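Mitochondrial edited mRNA stability factor 1 (Trypanosoma brucei, PDB 6NL1) processes the 5' ends of mitochondrial mRNAs, probably through its Nudix-type domain, and takes its name from stabilising edited mRNAs. Local coordinates at residues Ser212-Arg221 with Gly342-Ile351; Tyr164-Ile172 with Tyr278-Trp286. All blocks are in the same frame, centred on the assembly; numbering follows the deposited sequence.

Interaction 1: residues Ser212-Arg221 with Gly342-Ile351; sequences SSEVEWLMLR and GCAWMKASMI
An antiparallel strand pair of the mixed Nudix sheet joins Trp-217 to Met-346 and Met-219 to Ala-344, and each is a hydrogen-bonded pair. The four bonds include Trp-217 N to Met-346 O at 2.7 Å and Ala-344 N to Met-219 O at 3.0 Å. Between these rungs lies the non-hydrogen-bonded pair Leu-218 and Trp-345. Leu-218 lays CD1 over the centre of the six-membered ring of Trp-345, a CH-pi contact of 4.0 Å to the centroid; its chi1 of -168° swings CG away from the backbone N and out over the indole. Arg-207, on the adjoining strand 200-207, makes a cation-pi contact with the same indole and a salt bridge with Glu-216 OE1. Strand 216-223 lies inside the sheet, since 200-207 and 235-238 pair with it as well as 343-346. Lys-347 is the N-cap residue of helix 348-354, and Glu-214 reaches the first turn with its carboxylate. Ser-349 OG donates to Glu-214 OE1 at 2.7 Å and Ser-349 N to Glu-214 OE2 at 2.9 Å, both on syn lone pairs, so two bonds fix the rotation of the carboxylate. A water donates to Glu-214 OE2 and Val-215 O while accepting from Ala-348 N. On the sheet face shared by Met-219 and Met-346, Met-219 SD lies 3.7 Å from Ile-351 CD1.

Interaction 2: residues Tyr164-Ile172 with Tyr278-Trp286; sequences YETADDVDI and YQTVPQYYW
The backbones come together at one point, where Ala-167 CA lies 3.7 Å from Pro-282 CA, as the short 3-10 segment 167-169 meets the loop between strands 272-277 and 290-296. Around that point the side chains are mostly apolar. Ala-167 CB lies 3.6 Å from Thr-280 CG2. The pyrrolidine ring of Pro-282 puts CG against the carbonyl of Tyr-164, while its CB lies 4.1 Å from Val-170 CG2. The valine side chain runs nearly perpendicular to that of the proline, and the same valine methyl approaches Pro-282 O. Further along, Ile-172 sets CD1 over one face of the Tyr-285 ring, displaced toward the rim, in a CH-pi contact 4.0 Å from the centroid and 24° off the normal. Trp-286 CE3 covers the opposite face of that ring. Tyr-285 CG sits between its backbone N and carbonyl carbon (chi1 53°), which turns the ring toward Ile-172. Two waters bridge the segments: one accepts from Ala-167 N at 2.9 Å and donates weakly to Thr-280 O, and another joins Asp-168 N to Tyr-278 OH. Arg-112 ties both segments together from outside, through a salt bridge to Asp-168 OD1 and a hydrogen bond from NH2 to Tyr-285 O. The joint between the loop and the segment leading into strand 171-178 therefore rests largely on apolar packing, with waters and Arg-112 adding polar links.

Overall arrangement
Interactions 1 and 2 show how one chain can join distant parts through unlike chemistry. Their centres are 32 Å apart and their nearest atoms about 16 Å, so they do not touch, although their segments alternate along the sequence. Interaction 1 adds strand 343-346 to the mixed sheet of the Nudix fold; interaction 2 brings the loop after strand 272-277 against the segment that leads into the separate four-stranded sheet. GDP-binding residues lie near both: between side chains, Trp-217 is about 8 Å and Tyr-278 about 9 Å from Tyr-292, Leu-220 about 8 Å from Arg-202 and Tyr-278 about 6 Å from Val-288. Gln-279 lies within segment 278-286. This chain carries no nucleotide.

Interaction 1: residues Ser212-Arg221 with Gly342-Ile351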
loop_
_atom_site.group_PDB
_atom_site.type_symbol
_atom_site.label_atom_id
_atom_site.label_comp_id
_atom_site.label_asym_id
_atom_site.label_seq_id
_atom_site.Cartn_x
_atom_site.Cartn_y
_atom_site.Cartn_z
ATOM N N SER A 212 -6.419 3.409 31.787
ATOM C CA SER A 212 -5.332 2.709 31.111
ATOM C C SER A 212 -4.213 3.622 30.605
ATOM O O SER A 212 -4.472 4.722 30.127
ATOM C CB SER A 212 -5.921 1.898 29.948
ATOM O OG SER A 212 -4.919 1.188 29.250
ATOM N N SER A 213 -2.966 3.167 30.716
ATOM C CA SER A 213 -1.846 3.878 30.088
ATOM C C SER A 213 -1.636 3.445 28.621
ATOM O O SER A 213 -1.137 4.214 27.810
ATOM C CB SER A 213 -0.548 3.689 30.865
ATOM O OG SER A 213 0.102 2.486 30.514
ATOM N N GLU A 214 -1.998 2.210 28.284
ATOM C CA GLU A 214 -1.964 1.790 26.882
ATOM C C GLU A 214 -3.120 2.440 26.127
ATOM O O GLU A 214 -4.247 2.469 26.616
ATOM C CB GLU A 214 -2.049 0.269 26.746
ATOM C CG GLU A 214 -1.844 -0.201 25.308
ATOM C CD GLU A 214 -2.037 -1.692 25.132
ATOM O OE1 GLU A 214 -2.466 -2.371 26.092
ATOM O OE2 GLU A 214 -1.767 -2.182 24.019
ATOM N N VAL A 215 -2.849 2.976 24.942
ATOM C CA VAL A 215 -3.906 3.616 24.162
ATOM C C VAL A 215 -4.591 2.599 23.246
ATOM O O VAL A 215 -4.064 1.504 23.034
ATOM C CB VAL A 215 -3.362 4.799 23.328
ATOM C CG1 VAL A 215 -2.581 5.774 24.224
ATOM C CG2 VAL A 215 -2.477 4.290 22.213
ATOM N N GLU A 216 -5.769 2.962 22.732
ATOM C CA GLU A 216 -6.489 2.164 21.733
ATOM C C GLU A 216 -6.326 2.768 20.338
ATOM O O GLU A 216 -6.391 3.987 20.163
ATOM C CB GLU A 216 -7.989 2.077 22.066
ATOM C CG GLU A 216 -8.317 1.350 23.362
ATOM C CD GLU A 216 -9.812 1.111 23.570
ATOM O OE1 GLU A 216 -10.645 1.980 23.210
ATOM O OE2 GLU A 216 -10.155 0.042 24.111
ATOM N N TRP A 217 -6.130 1.905 19.348
ATOM C CA TRP A 217 -5.912 2.330 17.970
ATOM C C TRP A 217 -7.151 2.039 17.126
ATOM O O TRP A 217 -7.749 0.962 17.229
ATOM C CB TRP A 217 -4.700 1.594 17.370
ATOM C CG TRP A 217 -3.441 1.801 18.143
ATOM C CD1 TRP A 217 -2.924 0.980 19.102
ATOM C CD2 TRP A 217 -2.547 2.921 18.041
ATOM N NE1 TRP A 217 -1.754 1.520 19.605
ATOM C CE2 TRP A 217 -1.503 2.709 18.969
ATOM C CE3 TRP A 217 -2.528 4.083 17.252
ATOM C CZ2 TRP A 217 -0.449 3.617 19.134
ATOM C CZ3 TRP A 217 -1.479 4.986 17.416
ATOM C CH2 TRP A 217 -0.455 4.746 18.356
ATOM N N LEU A 218 -7.532 2.998 16.293
ATOM C CA LEU A 218 -8.613 2.784 15.337
ATOM C C LEU A 218 -8.141 1.853 14.220
ATOM O O LEU A 218 -7.118 2.104 13.592
ATOM C CB LEU A 218 -9.054 4.116 14.740
ATOM C CG LEU A 218 -10.350 4.093 13.934
ATOM C CD1 LEU A 218 -11.507 3.755 14.855
ATOM C CD2 LEU A 218 -10.581 5.435 13.252
ATOM N N MET A 219 -8.886 0.783 13.969
ATOM C CA MET A 219 -8.505 -0.167 12.935
ATOM C C MET A 219 -9.654 -0.519 11.981
ATOM O O MET A 219 -10.823 -0.451 12.358
ATOM C CB MET A 219 -7.955 -1.435 13.585
ATOM C CG MET A 219 -6.790 -1.137 14.529
ATOM S SD MET A 219 -5.754 -2.564 14.808
ATOM C CE MET A 219 -6.977 -3.816 15.113
ATOM N N LEU A 220 -9.300 -0.892 10.751
ATOM C CA LEU A 220 -10.261 -1.336 9.746
ATOM C C LEU A 220 -9.791 -2.668 9.190
ATOM O O LEU A 220 -8.642 -3.055 9.384
ATOM C CB LEU A 220 -10.330 -0.357 8.566
ATOM C CG LEU A 220 -10.724 1.104 8.768
ATOM C CD1 LEU A 220 -9.479 1.962 8.883
ATOM C CD2 LEU A 220 -11.599 1.578 7.598
ATOM N N ARG A 221 -10.675 -3.355 8.474
ATOM C CA ARG A 221 -10.295 -4.572 7.772
ATOM C C ARG A 221 -10.628 -4.431 6.294
ATOM O O ARG A 221 -11.791 -4.391 5.912
ATOM C CB ARG A 221 -10.995 -5.783 8.386
ATOM C CG ARG A 221 -10.571 -6.033 9.847
ATOM C CD ARG A 221 -11.181 -7.305 10.400
ATOM N NE ARG A 221 -10.569 -8.507 9.831
ATOM C CZ ARG A 221 -11.105 -9.717 9.953
ATOM N NH1 ARG A 221 -12.245 -9.872 10.621
ATOM N NH2 ARG A 221 -10.510 -10.769 9.420
ATOM N N GLY A 342 -17.345 -0.262 9.933
ATOM C CA GLY A 342 -16.208 -1.098 9.592
ATOM C C GLY A 342 -14.968 -0.738 10.401
ATOM O O GLY A 342 -13.847 -1.066 10.014
ATOM N N CYS A 343 -15.162 -0.068 11.535
ATOM C CA CYS A 343 -14.030 0.323 12.378
ATOM C C CYS A 343 -14.137 -0.235 13.793
ATOM O O CYS A 343 -15.239 -0.464 14.293
ATOM C CB CYS A 343 -13.907 1.847 12.433
ATOM S SG CYS A 343 -13.518 2.618 10.848
ATOM N N ALA A 344 -12.978 -0.456 14.418
ATOM C CA ALA A 344 -12.883 -0.890 15.811
ATOM C C ALA A 344 -11.774 -0.140 16.547
ATOM O O ALA A 344 -10.736 0.177 15.958
ATOM C CB ALA A 344 -12.612 -2.400 15.885
ATOM N N TRP A 345 -11.988 0.124 17.836
ATOM C CA TRP A 345 -10.917 0.584 18.721
ATOM C C TRP A 345 -10.249 -0.629 19.344
ATOM O O TRP A 345 -10.897 -1.410 20.039
ATOM C CB TRP A 345 -11.452 1.485 19.836
ATOM C CG TRP A 345 -11.940 2.816 19.362
ATOM C CD1 TRP A 345 -13.245 3.224 19.243
ATOM C CD2 TRP A 345 -11.133 3.916 18.931
ATOM N NE1 TRP A 345 -13.293 4.513 18.771
ATOM C CE2 TRP A 345 -12.012 4.961 18.571
ATOM C CE3 TRP A 345 -9.753 4.121 18.816
ATOM C CZ2 TRP A 345 -11.557 6.191 18.107
ATOM C CZ3 TRP A 345 -9.301 5.345 18.355
ATOM C CH2 TRP A 345 -10.201 6.366 18.006
ATOM N N MET A 346 -8.953 -0.786 19.104
ATOM C CA MET A 346 -8.249 -1.978 19.569
ATOM C C MET A 346 -6.902 -1.674 20.196
ATOM O O MET A 346 -6.179 -0.798 19.729
ATOM C CB MET A 346 -8.056 -2.951 18.403
ATOM C CG MET A 346 -9.377 -3.500 17.834
ATOM S SD MET A 346 -9.181 -4.927 16.736
ATOM C CE MET A 346 -10.866 -5.529 16.665
ATOM N N LYS A 347 -6.570 -2.422 21.246
ATOM C CA LYS A 347 -5.264 -2.348 21.881
ATOM C C LYS A 347 -4.288 -3.292 21.209
ATOM O O LYS A 347 -4.626 -4.433 20.911
ATOM C CB LYS A 347 -5.353 -2.732 23.359
ATOM C CG LYS A 347 -6.045 -1.714 24.237
ATOM C CD LYS A 347 -5.966 -2.137 25.688
ATOM C CE LYS A 347 -6.505 -1.055 26.610
ATOM N NZ LYS A 347 -6.429 -1.493 28.028
ATOM N N ALA A 348 -3.061 -2.829 21.000
ATOM C CA ALA A 348 -2.017 -3.712 20.505
ATOM C C ALA A 348 -1.845 -4.947 21.393
ATOM O O ALA A 348 -1.639 -6.050 20.890
ATOM C CB ALA A 348 -0.716 -2.967 20.373
ATOM N N SER A 349 -1.927 -4.770 22.712
ATOM C CA SER A 349 -1.767 -5.905 23.621
ATOM C C SER A 349 -2.862 -6.955 23.397
ATOM O O SER A 349 -2.636 -8.152 23.536
ATOM C CB SER A 349 -1.776 -5.456 25.080
ATOM O OG SER A 349 -3.049 -4.941 25.441
ATOM N N MET A 350 -4.055 -6.496 23.060
ATOM C CA MET A 350 -5.148 -7.412 22.808
ATOM C C MET A 350 -4.878 -8.179 21.517
ATOM O O MET A 350 -5.098 -9.385 21.438
ATOM C CB MET A 350 -6.459 -6.652 22.712
ATOM C CG MET A 350 -7.655 -7.498 23.096
ATOM S SD MET A 350 -8.884 -7.458 21.806
ATOM C CE MET A 350 -7.853 -7.902 20.434
ATOM N N ILE A 351 -4.383 -7.478 20.508
ATOM C CA ILE A 351 -3.976 -8.141 19.283
ATOM C C ILE A 351 -2.896 -9.191 19.535
ATOM O O ILE A 351 -2.988 -10.300 19.010
ATOM C CB ILE A 351 -3.555 -7.143 18.192
ATOM C CG1 ILE A 351 -4.804 -6.576 17.518
ATOM C CG2 ILE A 351 -2.695 -7.824 17.144
ATOM C CD1 ILE A 351 -4.761 -5.094 17.344
HETATM O O HOH W 1 -2.210 -0.180 22.061
HETATM O O HOH W 2 -10.951 -2.086 22.631
HETATM O O HOH W 3 -13.409 -2.504 7.746
#

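Interaction 2: residues Tyr164-Ile172 with Tyr278-Trp286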
loop_
_atom_site.group_PDB
_atom_site.type_symbol
_atom_site.label_atom_id
_atom_site.label_comp_id
_atom_site.label_asym_id
_atom_site.label_seq_id
_atom_site.Cartn_x
_atom_site.Cartn_y
_atom_site.Cartn_z
ATOM N N TYR A 164 19.834 -12.694 -5.121
ATOM C CA TYR A 164 20.080 -11.266 -4.941
ATOM C C TYR A 164 20.291 -10.996 -3.458
ATOM O O TYR A 164 19.680 -11.645 -2.618
ATOM C CB TYR A 164 18.888 -10.438 -5.434
ATOM C CG TYR A 164 18.757 -10.344 -6.941
ATOM C CD1 TYR A 164 19.597 -9.516 -7.687
ATOM C CD2 TYR A 164 17.779 -11.063 -7.615
ATOM C CE1 TYR A 164 19.471 -9.424 -9.067
ATOM C CE2 TYR A 164 17.646 -10.976 -8.994
ATOM C CZ TYR A 164 18.488 -10.156 -9.712
ATOM O OH TYR A 164 18.340 -10.078 -11.072
ATOM N N GLU A 165 21.143 -10.032 -3.138
ATOM C CA GLU A 165 21.391 -9.674 -1.746
ATOM C C GLU A 165 20.131 -9.107 -1.108
ATOM O O GLU A 165 19.762 -9.499 -0.005
ATOM C CB GLU A 165 22.506 -8.630 -1.650
ATOM C CG GLU A 165 23.833 -9.053 -2.255
ATOM C CD GLU A 165 24.744 -9.726 -1.252
ATOM O OE1 GLU A 165 24.281 -10.027 -0.131
ATOM O OE2 GLU A 165 25.928 -9.947 -1.586
ATOM N N THR A 166 19.485 -8.167 -1.802
ATOM C CA THR A 166 18.282 -7.510 -1.289
ATOM C C THR A 166 17.281 -7.253 -2.415
ATOM O O THR A 166 17.644 -7.253 -3.593
ATOM C CB THR A 166 18.600 -6.132 -0.644
ATOM O OG1 THR A 166 18.910 -5.188 -1.673
ATOM C CG2 THR A 166 19.777 -6.212 0.337
ATOM N N ALA A 167 16.024 -7.012 -2.047
ATOM C CA ALA A 167 14.990 -6.638 -3.013
ATOM C C ALA A 167 15.436 -5.477 -3.905
ATOM O O ALA A 167 15.155 -5.456 -5.109
ATOM C CB ALA A 167 13.709 -6.269 -2.296
ATOM N N ASP A 168 16.111 -4.498 -3.313
ATOM C CA ASP A 168 16.581 -3.341 -4.076
ATOM C C ASP A 168 17.428 -3.723 -5.284
ATOM O O ASP A 168 17.410 -3.025 -6.299
ATOM C CB ASP A 168 17.346 -2.357 -3.178
ATOM C CG ASP A 168 16.414 -1.468 -2.365
ATOM O OD1 ASP A 168 15.195 -1.490 -2.630
ATOM O OD2 ASP A 168 16.900 -0.748 -1.470
ATOM N N ASP A 169 18.153 -4.836 -5.180
ATOM C CA ASP A 169 19.095 -5.231 -6.231
ATOM C C ASP A 169 18.439 -5.972 -7.395
ATOM O O ASP A 169 19.056 -6.162 -8.449
ATOM C CB ASP A 169 20.222 -6.095 -5.650
ATOM C CG ASP A 169 20.963 -5.400 -4.521
ATOM O OD1 ASP A 169 20.953 -5.927 -3.386
ATOM O OD2 ASP A 169 21.548 -4.324 -4.771
ATOM N N VAL A 170 17.203 -6.416 -7.204
ATOM C CA VAL A 170 16.528 -7.192 -8.246
ATOM C C VAL A 170 16.453 -6.436 -9.577
ATOM O O VAL A 170 15.989 -5.294 -9.636
ATOM C CB VAL A 170 15.134 -7.657 -7.778
ATOM C CG1 VAL A 170 14.393 -8.358 -8.911
ATOM C CG2 VAL A 170 15.292 -8.591 -6.548
ATOM N N ASP A 171 16.952 -7.060 -10.639
ATOM C CA ASP A 171 16.830 -6.496 -11.982
ATOM C C ASP A 171 15.380 -6.526 -12.463
ATOM O O ASP A 171 14.722 -7.569 -12.429
ATOM C CB ASP A 171 17.704 -7.258 -12.972
ATOM C CG ASP A 171 19.175 -7.130 -12.658
ATOM O OD1 ASP A 171 19.745 -6.060 -12.954
ATOM O OD2 ASP A 171 19.759 -8.090 -12.111
ATOM N N ILE A 172 14.896 -5.378 -12.922
ATOM C CA ILE A 172 13.522 -5.249 -13.383
ATOM C C ILE A 172 13.485 -4.621 -14.769
ATOM O O ILE A 172 14.167 -3.627 -15.029
ATOM C CB ILE A 172 12.667 -4.395 -12.417
ATOM C CG1 ILE A 172 12.647 -5.024 -11.012
ATOM C CG2 ILE A 172 11.222 -4.235 -12.966
ATOM C CD1 ILE A 172 11.859 -6.359 -10.916
ATOM N N TYR A 278 10.160 -1.000 6.795
ATOM C CA TYR A 278 10.444 -1.542 5.485
ATOM C C TYR A 278 11.113 -2.892 5.661
ATOM O O TYR A 278 12.322 -2.977 5.884
ATOM C CB TYR A 278 11.348 -0.604 4.695
ATOM C CG TYR A 278 11.717 -1.149 3.335
ATOM C CD1 TYR A 278 10.735 -1.436 2.381
ATOM C CD2 TYR A 278 13.048 -1.383 2.999
ATOM C CE1 TYR A 278 11.080 -1.944 1.127
ATOM C CE2 TYR A 278 13.401 -1.887 1.754
ATOM C CZ TYR A 278 12.417 -2.168 0.822
ATOM O OH TYR A 278 12.788 -2.666 -0.410
ATOM N N GLN A 279 10.307 -3.943 5.596
ATOM C CA GLN A 279 10.793 -5.298 5.782
ATOM C C GLN A 279 10.446 -6.078 4.526
ATOM O O GLN A 279 9.283 -6.187 4.177
ATOM C CB GLN A 279 10.101 -5.944 6.979
ATOM C CG GLN A 279 10.554 -7.362 7.227
ATOM C CD GLN A 279 12.062 -7.447 7.374
ATOM O OE1 GLN A 279 12.650 -6.715 8.166
ATOM N NE2 GLN A 279 12.697 -8.333 6.600
ATOM N N THR A 280 11.442 -6.623 3.843
ATOM C CA THR A 280 11.156 -7.349 2.613
ATOM C C THR A 280 12.239 -8.370 2.268
ATOM O O THR A 280 13.252 -8.462 2.951
ATOM C CB THR A 280 10.996 -6.384 1.425
ATOM O OG1 THR A 280 10.450 -7.092 0.306
ATOM C CG2 THR A 280 12.351 -5.765 1.041
ATOM N N VAL A 281 12.001 -9.120 1.195
ATOM C CA VAL A 281 12.923 -10.122 0.679
ATOM C C VAL A 281 12.935 -9.972 -0.842
ATOM O O VAL A 281 12.014 -9.389 -1.404
ATOM C CB VAL A 281 12.470 -11.542 1.060
ATOM C CG1 VAL A 281 12.577 -11.748 2.565
ATOM C CG2 VAL A 281 11.034 -11.786 0.587
ATOM N N PRO A 282 13.984 -10.478 -1.508
ATOM C CA PRO A 282 14.099 -10.269 -2.955
ATOM C C PRO A 282 12.877 -10.745 -3.736
ATOM O O PRO A 282 12.517 -10.118 -4.736
ATOM C CB PRO A 282 15.337 -11.098 -3.328
ATOM C CG PRO A 282 16.168 -11.095 -2.073
ATOM C CD PRO A 282 15.170 -11.162 -0.948
ATOM N N GLN A 283 12.248 -11.831 -3.293
ATOM C CA GLN A 283 11.075 -12.358 -3.985
ATOM C C GLN A 283 9.877 -11.410 -3.949
ATOM O O GLN A 283 8.971 -11.527 -4.764
ATOM C CB GLN A 283 10.656 -13.718 -3.412
ATOM C CG GLN A 283 11.645 -14.838 -3.691
ATOM C CD GLN A 283 12.906 -14.690 -2.870
ATOM O OE1 GLN A 283 12.825 -14.008 -1.833
ATOM N NE2 GLN A 283 13.968 -15.219 -3.266
ATOM N N TYR A 284 9.846 -10.503 -2.976
ATOM C CA TYR A 284 8.744 -9.551 -2.864
ATOM C C TYR A 284 9.263 -8.154 -3.159
ATOM O O TYR A 284 9.111 -7.247 -2.337
ATOM C CB TYR A 284 8.171 -9.571 -1.454
ATOM C CG TYR A 284 7.576 -10.885 -0.990
ATOM C CD1 TYR A 284 7.124 -11.843 -1.895
ATOM C CD2 TYR A 284 7.441 -11.150 0.373
ATOM C CE1 TYR A 284 6.558 -13.039 -1.445
ATOM C CE2 TYR A 284 6.880 -12.324 0.826
ATOM C CZ TYR A 284 6.437 -13.266 -0.078
ATOM O OH TYR A 284 5.887 -14.441 0.408
ATOM N N TYR A 285 9.869 -8.001 -4.334
ATOM C CA TYR A 285 10.631 -6.810 -4.704
ATOM C C TYR A 285 9.750 -5.585 -4.914
ATOM O O TYR A 285 10.262 -4.469 -5.032
ATOM C CB TYR A 285 11.427 -7.078 -5.989
ATOM C CG TYR A 285 10.531 -7.594 -7.093
ATOM C CD1 TYR A 285 9.759 -6.725 -7.858
ATOM C CD2 TYR A 285 10.424 -8.956 -7.341
ATOM C CE1 TYR A 285 8.905 -7.210 -8.862
ATOM C CE2 TYR A 285 9.594 -9.441 -8.329
ATOM C CZ TYR A 285 8.831 -8.572 -9.085
ATOM O OH TYR A 285 7.999 -9.091 -10.064
ATOM N N TRP A 286 8.434 -5.794 -4.977
ATOM C CA TRP A 286 7.470 -4.694 -5.127
ATOM C C TRP A 286 7.177 -3.949 -3.814
ATOM O O TRP A 286 6.615 -2.854 -3.832
ATOM C CB TRP A 286 6.142 -5.236 -5.682
ATOM C CG TRP A 286 5.627 -6.393 -4.899
ATOM C CD1 TRP A 286 4.866 -6.345 -3.759
ATOM C CD2 TRP A 286 5.841 -7.783 -5.182
ATOM N NE1 TRP A 286 4.597 -7.621 -3.317
ATOM C CE2 TRP A 286 5.183 -8.519 -4.174
ATOM C CE3 TRP A 286 6.520 -8.472 -6.197
ATOM C CZ2 TRP A 286 5.192 -9.913 -4.149
ATOM C CZ3 TRP A 286 6.526 -9.850 -6.172
ATOM C CH2 TRP A 286 5.869 -10.559 -5.155
HETATM O O HOH W 4 15.602 -7.908 0.657
HETATM O O HOH W 5 15.761 -3.859 -0.376
#